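Local coordinates for uncharacterized protein (PDB 4JZA) that hydrolyses phosphoinositides as a Legionella phosphatase, probably removing the 3-phosphate of phosphatidylinositol 3-phosphate and so acting on lipid metabolism in the pathogen-host interaction, at residues Q200-Y203 / F204-D208; S304-Q308 / W309-L313; K492-A495 / S496-P499; E453-K456 / E457-I461; R780-S783 / F784-S788. One frame throughout, in Å; residues are numbered along the deposited sequence.

Overall arrangement
All five contacts are local, each within one continuous piece of chain, and they come in the order 1, 2, 4, 3, 5. Contact 1, in the last turns of helix 198-206 within the insertion domain, and contact 2, the loop into and the whole of short helix 308-311, are the one pair that touch; their centres lie about 10 Å apart, and Leu207 O and Ser304 OG probably share a hydrogen bond. Contact 4 runs from the end of helix 441-454 towards edge strand 462-465 of the mixed sheet; its centre is about 24 Å from that of contact 3, the loop between helices 482-492 and 501-513. Contact 5, in the C-terminal domain, is centred about 81 Å from contact 3, consistent with an elongated phosphatase.

Contact 1: Q200-Y203 / F204-D208; sequences QHAY and FCNLD
Ala202 O is gripped twice by Asn206. The side-chain amide supplies the shorter bond, with Asn206 ND2 at 2.8 Å from Ala202 O, and the backbone Asn206 N adds the second at 3.0 Å. The carbonyl oxygen lies close to the amide plane, 13° out of it, and Asn206 CG stands beside its own backbone N (chi1 -66°), which folds the amide back over the preceding turn. This double grip falls near the C-terminal end of helix 198-206 in the insertion domain, where the regular i to i+4 pattern still holds through Cys205 N to His201 O and Phe204 N to Gln200 O. One turn apart, Cys205 SG sits over one face of the His201 imidazole, 4.0 Å from the ring centroid and displaced toward the rim. The neighbours Tyr203 and Phe204 form a T-shaped pair: the phenol edge is directed at the phenyl face, with planes at 88° and centroids 5.5 Å apart. Further along the phenol ring, Tyr203 CE2 meets Leu207 CD1 at 4.0 Å, while Tyr203 OH is hydrogen-bonded to Asp220. Helix 261-270 packs against Ala202, Tyr203 and Asn206, and Trp192 adds an edge-to-face partner for Phe204.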
# COMPACT_ATOMS: atom_id res chain seq x y z
N GLN A 200 -8.09 -27.21 6.38
CA GLN A 200 -7.22 -27.52 7.49
C GLN A 200 -6.95 -26.25 8.25
O GLN A 200 -6.90 -26.26 9.47
CB GLN A 200 -5.91 -28.15 6.99
CG GLN A 200 -6.07 -29.49 6.26
CD GLN A 200 -4.74 -30.00 5.71
OE1 GLN A 200 -3.93 -30.53 6.43
NE2 GLN A 200 -4.51 -29.82 4.45
N HIS A 201 -6.78 -25.14 7.53
CA HIS A 201 -6.65 -23.81 8.13
C HIS A 201 -7.86 -23.52 9.01
O HIS A 201 -7.70 -22.98 10.12
CB HIS A 201 -6.53 -22.72 7.05
CG HIS A 201 -5.82 -21.46 7.49
ND1 HIS A 201 -4.45 -21.40 7.67
CD2 HIS A 201 -6.28 -20.22 7.76
CE1 HIS A 201 -4.10 -20.17 8.02
NE2 HIS A 201 -5.20 -19.44 8.10
N ALA A 202 -9.06 -23.87 8.54
CA ALA A 202 -10.21 -23.64 9.37
C ALA A 202 -10.16 -24.50 10.64
O ALA A 202 -10.55 -24.03 11.74
CB ALA A 202 -11.49 -23.91 8.61
N TYR A 203 -9.67 -25.74 10.51
CA TYR A 203 -9.61 -26.66 11.65
C TYR A 203 -8.82 -26.03 12.79
O TYR A 203 -9.35 -25.82 13.86
CB TYR A 203 -9.01 -28.03 11.27
CG TYR A 203 -9.03 -29.04 12.40
CD1 TYR A 203 -10.19 -29.74 12.68
CD2 TYR A 203 -7.94 -29.31 13.16
CE1 TYR A 203 -10.26 -30.67 13.68
CE2 TYR A 203 -8.00 -30.24 14.19
CZ TYR A 203 -9.17 -30.93 14.44
OH TYR A 203 -9.31 -31.86 15.46
N PHE A 204 -7.58 -25.67 12.53
CA PHE A 204 -6.71 -25.19 13.59
C PHE A 204 -7.09 -23.79 14.06
O PHE A 204 -6.97 -23.48 15.24
CB PHE A 204 -5.24 -25.20 13.14
CG PHE A 204 -4.65 -26.58 13.01
CD1 PHE A 204 -4.33 -27.32 14.13
CD2 PHE A 204 -4.39 -27.14 11.76
CE1 PHE A 204 -3.78 -28.60 14.01
CE2 PHE A 204 -3.83 -28.40 11.63
CZ PHE A 204 -3.53 -29.13 12.75
N CYS A 205 -7.54 -22.94 13.16
CA CYS A 205 -7.86 -21.55 13.56
C CYS A 205 -9.15 -21.47 14.36
O CYS A 205 -9.36 -20.52 15.07
CB CYS A 205 -7.88 -20.56 12.37
SG CYS A 205 -6.24 -20.31 11.63
N ASN A 206 -10.00 -22.49 14.26
CA ASN A 206 -11.25 -22.50 15.05
C ASN A 206 -11.27 -23.47 16.20
O ASN A 206 -12.26 -23.55 16.94
CB ASN A 206 -12.42 -22.75 14.13
CG ASN A 206 -12.62 -21.61 13.17
OD1 ASN A 206 -13.12 -20.57 13.55
ND2 ASN A 206 -12.18 -21.79 11.93
N LEU A 207 -10.16 -24.18 16.40
CA LEU A 207 -10.06 -25.20 17.42
C LEU A 207 -10.52 -24.67 18.76
O LEU A 207 -10.00 -23.66 19.26
CB LEU A 207 -8.61 -25.67 17.55
CG LEU A 207 -8.35 -26.96 18.31
CD1 LEU A 207 -8.90 -28.15 17.53
CD2 LEU A 207 -6.86 -27.09 18.58
N ASP A 208 -11.49 -25.36 19.34
CA ASP A 208 -11.99 -25.13 20.68
C ASP A 208 -10.91 -25.21 21.79
O ASP A 208 -10.05 -26.07 21.75
CB ASP A 208 -13.07 -26.15 20.96
CG ASP A 208 -13.71 -25.97 22.28
OD1 ASP A 208 -13.70 -24.86 22.83
OD2 ASP A 208 -14.22 -26.93 22.82

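Contact 2: S304-Q308 / W309-L313; sequences SSLPQ and WYWVL
Gln308 and Trp311 meet through the backbone and ring of a tight helical turn, Gln308 CA lying obliquely beside the Trp311 indole. The Gln308 chain is extended beyond CG, which stands anti to the backbone N (chi1 -170°), and packs on His201 and Cys205 of helix 198-206 and on Ala389 and Val390 of helix 388-402. The Trp311 indole folds back along the chain and crosses Leu306 at about a right angle: Leu306 CB and CD1 come within 3.8 and 3.9 Å of Trp311 CZ2. Trp311 NE1 makes a weak bond to Leu306 O at 3.4 Å; its stronger partner is the carbonyl oxygen of Ile303. Pro307 occupies the N-cap position of helix 308-311, and Pro307 O accepts from Tyr310 N at 2.9 Å, with the donor 49° out of the carbonyl plane, as the first turn closes. The proline ring itself lies over one face of Trp309 in a CH-pi contact, Pro307 CG being 3.9 Å from the centroid of the five-membered ring. With CG between its backbone N and carbonyl carbon (chi1 68°), the Trp309 indole lies beside the proline and points the same way. Helix 172-183 borders this pair, and its Glu177 accepts a hydrogen bond from Trp309 NE1.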
# COMPACT_ATOMS: atom_id res chain seq x y z
N SER A 304 -5.81 -20.92 17.78
CA SER A 304 -7.18 -20.42 17.86
C SER A 304 -7.37 -19.34 18.88
O SER A 304 -8.44 -18.76 18.97
CB SER A 304 -8.15 -21.56 18.14
OG SER A 304 -7.89 -22.10 19.41
N SER A 305 -6.35 -19.05 19.66
CA SER A 305 -6.40 -17.90 20.59
C SER A 305 -6.44 -16.52 19.93
O SER A 305 -6.89 -15.56 20.55
CB SER A 305 -5.18 -17.94 21.50
OG SER A 305 -5.30 -19.01 22.39
N LEU A 306 -5.90 -16.41 18.72
CA LEU A 306 -5.91 -15.20 17.96
C LEU A 306 -6.75 -15.40 16.71
O LEU A 306 -6.94 -16.48 16.24
CB LEU A 306 -4.50 -14.82 17.60
CG LEU A 306 -3.72 -14.39 18.82
CD1 LEU A 306 -2.24 -14.20 18.47
CD2 LEU A 306 -4.34 -13.13 19.40
N PRO A 307 -7.26 -14.32 16.17
CA PRO A 307 -8.16 -14.42 15.03
C PRO A 307 -7.49 -14.76 13.71
O PRO A 307 -6.34 -14.40 13.47
CB PRO A 307 -8.73 -13.03 14.95
CG PRO A 307 -7.65 -12.16 15.52
CD PRO A 307 -7.03 -12.94 16.62
N GLN A 308 -8.24 -15.46 12.86
CA GLN A 308 -7.75 -15.96 11.59
C GLN A 308 -7.27 -14.84 10.65
O GLN A 308 -6.31 -15.02 9.93
CB GLN A 308 -8.84 -16.81 10.96
CG GLN A 308 -8.45 -17.61 9.74
CD GLN A 308 -9.65 -18.36 9.16
OE1 GLN A 308 -10.81 -18.00 9.40
NE2 GLN A 308 -9.38 -19.39 8.36
N TRP A 309 -7.90 -13.67 10.68
CA TRP A 309 -7.37 -12.57 9.90
C TRP A 309 -5.94 -12.23 10.26
O TRP A 309 -5.19 -11.77 9.42
CB TRP A 309 -8.25 -11.32 9.99
CG TRP A 309 -8.31 -10.63 11.29
CD1 TRP A 309 -9.36 -10.61 12.13
CD2 TRP A 309 -7.33 -9.78 11.85
NE1 TRP A 309 -9.09 -9.82 13.20
CE2 TRP A 309 -7.83 -9.30 13.06
CE3 TRP A 309 -6.05 -9.36 11.45
CZ2 TRP A 309 -7.10 -8.42 13.89
CZ3 TRP A 309 -5.32 -8.48 12.29
CH2 TRP A 309 -5.85 -8.03 13.48
N TYR A 310 -5.54 -12.43 11.50
CA TYR A 310 -4.19 -12.09 11.93
C TYR A 310 -3.23 -13.07 11.32
O TYR A 310 -2.19 -12.67 10.77
CB TYR A 310 -4.08 -12.12 13.45
CG TYR A 310 -2.72 -11.89 13.94
CD1 TYR A 310 -2.14 -10.64 13.83
CD2 TYR A 310 -1.98 -12.92 14.52
CE1 TYR A 310 -0.84 -10.41 14.28
CE2 TYR A 310 -0.68 -12.70 14.97
CZ TYR A 310 -0.11 -11.44 14.84
OH TYR A 310 1.19 -11.16 15.27
N TRP A 311 -3.57 -14.36 11.34
CA TRP A 311 -2.62 -15.40 10.90
C TRP A 311 -2.29 -15.38 9.40
O TRP A 311 -1.27 -15.87 8.98
CB TRP A 311 -3.10 -16.81 11.31
CG TRP A 311 -3.21 -17.05 12.81
CD1 TRP A 311 -4.34 -17.35 13.48
CD2 TRP A 311 -2.16 -16.99 13.79
NE1 TRP A 311 -4.06 -17.48 14.82
CE2 TRP A 311 -2.73 -17.28 15.03
CE3 TRP A 311 -0.79 -16.76 13.73
CZ2 TRP A 311 -1.99 -17.31 16.19
CZ3 TRP A 311 -0.05 -16.80 14.90
CH2 TRP A 311 -0.65 -17.08 16.10
N VAL A 312 -3.17 -14.84 8.58
CA VAL A 312 -2.88 -14.73 7.14
C VAL A 312 -1.96 -13.54 6.79
O VAL A 312 -1.38 -13.46 5.68
CB VAL A 312 -4.17 -14.71 6.31
CG1 VAL A 312 -4.97 -15.97 6.57
CG2 VAL A 312 -5.01 -13.49 6.63
N LEU A 313 -1.78 -12.62 7.73
CA LEU A 313 -0.87 -11.54 7.47
C LEU A 313 0.50 -12.13 7.16
O LEU A 313 0.86 -13.15 7.70
CB LEU A 313 -0.77 -10.60 8.67
CG LEU A 313 -1.99 -9.76 8.99
CD1 LEU A 313 -1.72 -8.92 10.19
CD2 LEU A 313 -2.36 -8.89 7.81

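Contact 3: K492-A495 / S496-P499; sequences KKYA and SFTP
Residues 492-495 form a type I beta turn, closed by Ala495 N to Lys492 O at 2.9 Å, and the chain then bends again so that Phe497 N bonds to Tyr494 O at 3.2 Å. That carbonyl oxygen has a second donor, the Thr498 hydroxyl, with Thr498 OG1 at 2.8 Å from Tyr494 O. The two donors, Phe497 N and Thr498 OG1, arrive from opposite faces of the carbonyl plane and both stand well out of it, so neither lies on a lone pair and the oxygen is clasped between them. Thr498 OG1 also sits at the edge of the Tyr494 ring, near its plane. The arrangement belongs to the connection between helix 482-492 and helix 501-513, where two successive bends link the helices on the protein surface. Phe497 CG lies between the backbone N and the carbonyl carbon (chi1 51°), which swings its ring back over the preceding residues. One face of the phenyl therefore covers Tyr494 O, which stands over the ring centre, and Tyr494 CA makes an off-centre CH-pi contact with the same ring. The two aromatic rings are inclined obliquely, planes at 53°, and meet where Tyr494 CD2 approaches Phe497 CE1 at 3.8 Å. A water spans the bend: it donates to Lys493 O and lies 2.6 Å from Ser496 OG. Helix 501-513 runs beside the connection, with Leu501 against Tyr494 and Gln502 against Ala495.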
# COMPACT_ATOMS: atom_id res chain seq x y z
N LYS A 492 -40.15 6.50 -4.92
CA LYS A 492 -41.49 7.04 -5.19
C LYS A 492 -42.42 6.97 -3.99
O LYS A 492 -43.17 7.92 -3.73
CB LYS A 492 -42.14 6.36 -6.38
CG LYS A 492 -41.54 6.85 -7.68
CD LYS A 492 -42.30 6.38 -8.92
CE LYS A 492 -41.36 5.82 -9.97
NZ LYS A 492 -41.69 6.32 -11.32
N LYS A 493 -42.33 5.88 -3.23
CA LYS A 493 -43.08 5.76 -2.00
C LYS A 493 -43.01 7.03 -1.18
O LYS A 493 -43.94 7.34 -0.47
CB LYS A 493 -42.55 4.62 -1.15
CG LYS A 493 -42.78 3.20 -1.70
CD LYS A 493 -42.18 2.19 -0.70
CE LYS A 493 -42.69 0.75 -0.80
NZ LYS A 493 -41.92 -0.06 -1.79
N TYR A 494 -41.93 7.80 -1.31
CA TYR A 494 -41.68 9.00 -0.48
C TYR A 494 -42.15 10.33 -1.07
O TYR A 494 -42.20 11.35 -0.37
CB TYR A 494 -40.16 9.12 -0.17
CG TYR A 494 -39.60 8.06 0.79
CD1 TYR A 494 -39.36 6.75 0.36
CD2 TYR A 494 -39.30 8.38 2.12
CE1 TYR A 494 -38.86 5.79 1.22
CE2 TYR A 494 -38.79 7.45 3.00
CZ TYR A 494 -38.57 6.14 2.56
OH TYR A 494 -38.08 5.20 3.46
N ALA A 495 -42.48 10.34 -2.36
CA ALA A 495 -42.70 11.59 -3.09
C ALA A 495 -43.76 12.54 -2.55
O ALA A 495 -43.61 13.75 -2.66
CB ALA A 495 -43.03 11.28 -4.55
N SER A 496 -44.84 11.99 -2.01
CA SER A 496 -45.97 12.78 -1.63
C SER A 496 -45.79 13.49 -0.30
O SER A 496 -46.56 14.38 0.02
CB SER A 496 -47.22 11.90 -1.56
OG SER A 496 -47.37 11.17 -2.77
N PHE A 497 -44.79 13.10 0.48
CA PHE A 497 -44.52 13.80 1.76
C PHE A 497 -43.08 14.28 1.94
O PHE A 497 -42.73 14.77 3.02
CB PHE A 497 -44.92 12.94 2.94
CG PHE A 497 -44.36 11.56 2.90
CD1 PHE A 497 -43.07 11.32 3.32
CD2 PHE A 497 -45.12 10.50 2.42
CE1 PHE A 497 -42.55 10.04 3.29
CE2 PHE A 497 -44.60 9.23 2.38
CZ PHE A 497 -43.31 8.99 2.83
N THR A 498 -42.30 14.18 0.86
CA THR A 498 -40.93 14.69 0.82
C THR A 498 -40.77 15.87 -0.15
O THR A 498 -40.76 15.72 -1.37
CB THR A 498 -39.96 13.57 0.49
OG1 THR A 498 -40.27 12.42 1.32
CG2 THR A 498 -38.55 14.04 0.80
N PRO A 499 -40.66 17.08 0.41
CA PRO A 499 -40.56 18.22 -0.48
C PRO A 499 -39.29 18.15 -1.30
O PRO A 499 -38.25 17.89 -0.74
CB PRO A 499 -40.53 19.44 0.46
CG PRO A 499 -40.82 18.92 1.84
CD PRO A 499 -40.65 17.44 1.84
O HOH W 1 -46.20 8.99 -2.11

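Contact 4: E453-K456 / E457-I461; sequences ERRK and ETQSI
The Arg455 guanidinium carries the Thr458 methyl on one face and the Gln459 amide at its edge. Thr458 CG2 stands 3.9 Å above the guanidinium plane, offset toward the rim, and its nearest atom there is Arg455 NH1. At the edge, Arg455 NH1 donates to Gln459 OE1; the modelled separation is very short and the bond is bent, so its exact length deserves little weight. The two flat groups are not coplanar: the guanidinium and amide planes are 50° apart. Arg455 starts out with CG anti to the backbone N (chi1 164°) and then bends at chi3, a course that turns the terminal group toward Gln459. Lower on the same chain, Arg455 CD comes to 3.9 Å from Ile461 CD1, a van der Waals touch. The backbone makes its own clasp, since Arg455 O accepts from both Thr458 N, at 2.9 Å, and Gln459 N, at 3.1 Å. The Gln459 bond runs nearly straight out from the carbonyl, whereas Thr458 N approaches from 52° above its plane. The other polar atom of the glutamine amide, Gln459 NE2, is hydrogen-bonded to Ser406 OG. The contact thus turns the chain from helix 441-454 into edge strand 462-465, with Leu399 and Ala400 of helix 388-402 against Arg455, and Arg454 salt-bridged to Asp396 of that helix.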
# COMPACT_ATOMS: atom_id res chain seq x y z
N GLU A 453 -26.37 -9.08 1.53
CA GLU A 453 -27.28 -10.24 1.75
C GLU A 453 -27.24 -10.75 3.19
O GLU A 453 -28.27 -10.99 3.76
CB GLU A 453 -26.98 -11.43 0.80
CG GLU A 453 -27.94 -11.63 -0.37
CD GLU A 453 -29.37 -11.96 0.08
OE1 GLU A 453 -30.37 -11.37 -0.44
OE2 GLU A 453 -29.48 -12.80 0.98
N ARG A 454 -26.05 -10.91 3.77
CA ARG A 454 -25.94 -11.49 5.11
C ARG A 454 -26.47 -10.56 6.18
O ARG A 454 -26.88 -11.01 7.25
CB ARG A 454 -24.49 -11.85 5.43
CG ARG A 454 -23.93 -13.00 4.61
CD ARG A 454 -22.51 -13.31 5.01
NE ARG A 454 -21.70 -13.37 3.81
CZ ARG A 454 -20.72 -12.52 3.50
NH1 ARG A 454 -20.36 -11.55 4.32
NH2 ARG A 454 -20.06 -12.67 2.36
N ARG A 455 -26.53 -9.28 5.83
CA ARG A 455 -26.97 -8.23 6.71
C ARG A 455 -28.47 -7.93 6.46
O ARG A 455 -29.06 -7.08 7.14
CB ARG A 455 -26.04 -7.01 6.52
CG ARG A 455 -26.54 -5.68 7.06
CD ARG A 455 -25.47 -4.63 7.20
NE ARG A 455 -24.87 -4.72 8.52
CZ ARG A 455 -25.08 -3.90 9.55
NH1 ARG A 455 -25.89 -2.87 9.45
NH2 ARG A 455 -24.44 -4.13 10.69
N LYS A 456 -29.11 -8.66 5.56
CA LYS A 456 -30.52 -8.39 5.24
C LYS A 456 -31.40 -8.37 6.49
O LYS A 456 -32.23 -7.48 6.65
CB LYS A 456 -31.08 -9.39 4.21
CG LYS A 456 -31.99 -8.74 3.17
CD LYS A 456 -31.24 -8.36 1.89
CE LYS A 456 -31.42 -6.89 1.48
NZ LYS A 456 -31.22 -6.64 0.02
N GLU A 457 -31.17 -9.32 7.40
CA GLU A 457 -31.88 -9.40 8.68
C GLU A 457 -31.81 -8.12 9.48
O GLU A 457 -32.76 -7.73 10.11
CB GLU A 457 -31.28 -10.52 9.55
CG GLU A 457 -31.32 -11.95 8.98
CD GLU A 457 -32.72 -12.52 8.91
OE1 GLU A 457 -33.61 -11.89 8.30
OE2 GLU A 457 -32.95 -13.61 9.49
N THR A 458 -30.65 -7.49 9.51
CA THR A 458 -30.41 -6.35 10.39
C THR A 458 -30.87 -5.03 9.82
O THR A 458 -31.29 -4.14 10.55
CB THR A 458 -28.90 -6.28 10.68
OG1 THR A 458 -28.49 -7.55 11.23
CG2 THR A 458 -28.51 -5.09 11.63
N GLN A 459 -30.78 -4.90 8.50
CA GLN A 459 -30.93 -3.59 7.83
C GLN A 459 -31.09 -3.81 6.34
O GLN A 459 -30.37 -4.60 5.72
CB GLN A 459 -29.68 -2.78 8.09
CG GLN A 459 -29.53 -1.48 7.35
CD GLN A 459 -28.38 -0.67 7.92
OE1 GLN A 459 -27.36 -1.23 8.28
NE2 GLN A 459 -28.55 0.64 8.04
N SER A 460 -32.02 -3.12 5.74
CA SER A 460 -32.12 -3.29 4.33
C SER A 460 -31.35 -2.13 3.69
O SER A 460 -31.41 -0.97 4.18
CB SER A 460 -33.56 -3.41 3.88
OG SER A 460 -33.83 -2.32 3.08
N ILE A 461 -30.61 -2.46 2.64
CA ILE A 461 -29.68 -1.51 2.01
C ILE A 461 -29.89 -1.45 0.50
O ILE A 461 -29.96 -2.50 -0.17
CB ILE A 461 -28.22 -1.91 2.29
CG1 ILE A 461 -27.92 -1.79 3.79
CG2 ILE A 461 -27.22 -1.06 1.49
CD1 ILE A 461 -26.64 -2.49 4.22

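Contact 5: R780-S783 / F784-S788; sequences RLRS and FLNCS
Arg782 and Asn786 lie side by side and point the same way, their guanidinium and amide planes only 17° apart. Their meeting is by the aliphatic part of the arginine, Arg782 CG approaching Asn786 ND2 at 3.9 Å; the guanidinium goes elsewhere, its NE forming a salt bridge with Glu765. Phe784 is turned differently. Its CG stands beside the backbone N, opposite the carbonyl carbon (chi1 -65°), which lays the ring back along the last helical turn. Leu781 O is consequently at the ring edge, near its plane, with Phe784 CD2 at 3.5 Å, and the same ring carbon touches Leu781 CD2 at 4.3 Å. Arg780 O approaches that ring obliquely; it accepts from Ser783 OG at 2.8 Å, in the carbonyl plane and on a lone pair, and more weakly from Ser783 N. The serine hydroxyl thus turns back onto a carbonyl of the final turn. Backbone bonds of the i to i+3 kind close the chain here: Phe784 N to Leu781 O at 3.1 Å and Leu785 N to Arg782 O at 2.9 Å. In both, the donor is more than 50° out of the carbonyl plane, a geometry consistent with the tightened turns that follow the end of helix 772-782. Within the C-terminal domain, helix 676-702 lines Phe784 through Val682, Leu686 and Leu694, helix 748-761 packs on Leu781 and Arg782, and helix 794-817 supplies Phe794 edge-to-face with Phe784 and Glu804 as salt-bridge partner of Arg780.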
# COMPACT_ATOMS: atom_id res chain seq x y z
N ARG A 780 41.90 -10.13 3.26
CA ARG A 780 41.56 -9.16 4.31
C ARG A 780 40.55 -8.14 3.84
O ARG A 780 39.60 -7.85 4.58
CB ARG A 780 42.80 -8.39 4.78
CG ARG A 780 43.81 -9.27 5.46
CD ARG A 780 43.32 -9.70 6.81
NE ARG A 780 44.28 -10.61 7.41
CZ ARG A 780 44.18 -11.11 8.63
NH1 ARG A 780 43.18 -10.81 9.39
NH2 ARG A 780 45.13 -11.87 9.12
N LEU A 781 40.80 -7.57 2.66
CA LEU A 781 39.87 -6.64 2.08
C LEU A 781 38.52 -7.33 1.93
O LEU A 781 37.49 -6.74 2.23
CB LEU A 781 40.36 -6.13 0.75
CG LEU A 781 41.38 -5.00 0.98
CD1 LEU A 781 42.15 -4.67 -0.29
CD2 LEU A 781 40.71 -3.75 1.49
N ARG A 782 38.49 -8.58 1.49
CA ARG A 782 37.19 -9.20 1.32
C ARG A 782 36.53 -9.39 2.66
O ARG A 782 35.29 -9.38 2.79
CB ARG A 782 37.31 -10.48 0.52
CG ARG A 782 36.03 -11.29 0.31
CD ARG A 782 36.38 -12.72 -0.21
NE ARG A 782 36.41 -12.65 -1.66
CZ ARG A 782 37.42 -12.95 -2.47
NH1 ARG A 782 38.60 -13.49 -2.07
NH2 ARG A 782 37.21 -12.74 -3.74
N SER A 783 37.32 -9.51 3.71
CA SER A 783 36.73 -9.68 5.06
C SER A 783 35.86 -8.50 5.50
O SER A 783 35.05 -8.66 6.39
CB SER A 783 37.79 -10.03 6.11
OG SER A 783 38.31 -8.89 6.79
N PHE A 784 36.01 -7.33 4.88
CA PHE A 784 35.14 -6.17 5.16
C PHE A 784 33.78 -6.18 4.45
O PHE A 784 32.92 -5.39 4.80
CB PHE A 784 35.81 -4.85 4.73
CG PHE A 784 37.02 -4.51 5.51
CD1 PHE A 784 36.92 -4.08 6.80
CD2 PHE A 784 38.24 -4.59 4.93
CE1 PHE A 784 38.05 -3.73 7.52
CE2 PHE A 784 39.38 -4.25 5.63
CZ PHE A 784 39.28 -3.81 6.94
N LEU A 785 33.63 -7.08 3.48
CA LEU A 785 32.42 -7.24 2.70
C LEU A 785 31.55 -8.34 3.24
O LEU A 785 30.42 -8.42 2.82
CB LEU A 785 32.77 -7.62 1.26
CG LEU A 785 33.61 -6.60 0.49
CD1 LEU A 785 33.82 -7.03 -0.96
CD2 LEU A 785 33.03 -5.19 0.54
N ASN A 786 32.08 -9.21 4.10
CA ASN A 786 31.27 -10.22 4.82
C ASN A 786 31.11 -9.83 6.29
O ASN A 786 31.72 -8.86 6.77
CB ASN A 786 31.90 -11.60 4.75
CG ASN A 786 32.33 -11.96 3.33
OD1 ASN A 786 31.53 -11.90 2.42
ND2 ASN A 786 33.60 -12.30 3.14
N CYS A 787 30.29 -10.56 7.01
CA CYS A 787 30.25 -10.38 8.46
C CYS A 787 31.16 -11.43 8.99
O CYS A 787 31.31 -12.46 8.36
CB CYS A 787 28.84 -10.54 8.98
SG CYS A 787 27.89 -11.36 7.70
N SER A 788 31.81 -11.14 10.11
CA SER A 788 32.81 -12.06 10.67
C SER A 788 32.11 -13.14 11.47
O SER A 788 30.92 -13.01 11.77
CB SER A 788 33.81 -11.33 11.58
OG SER A 788 33.18 -10.90 12.78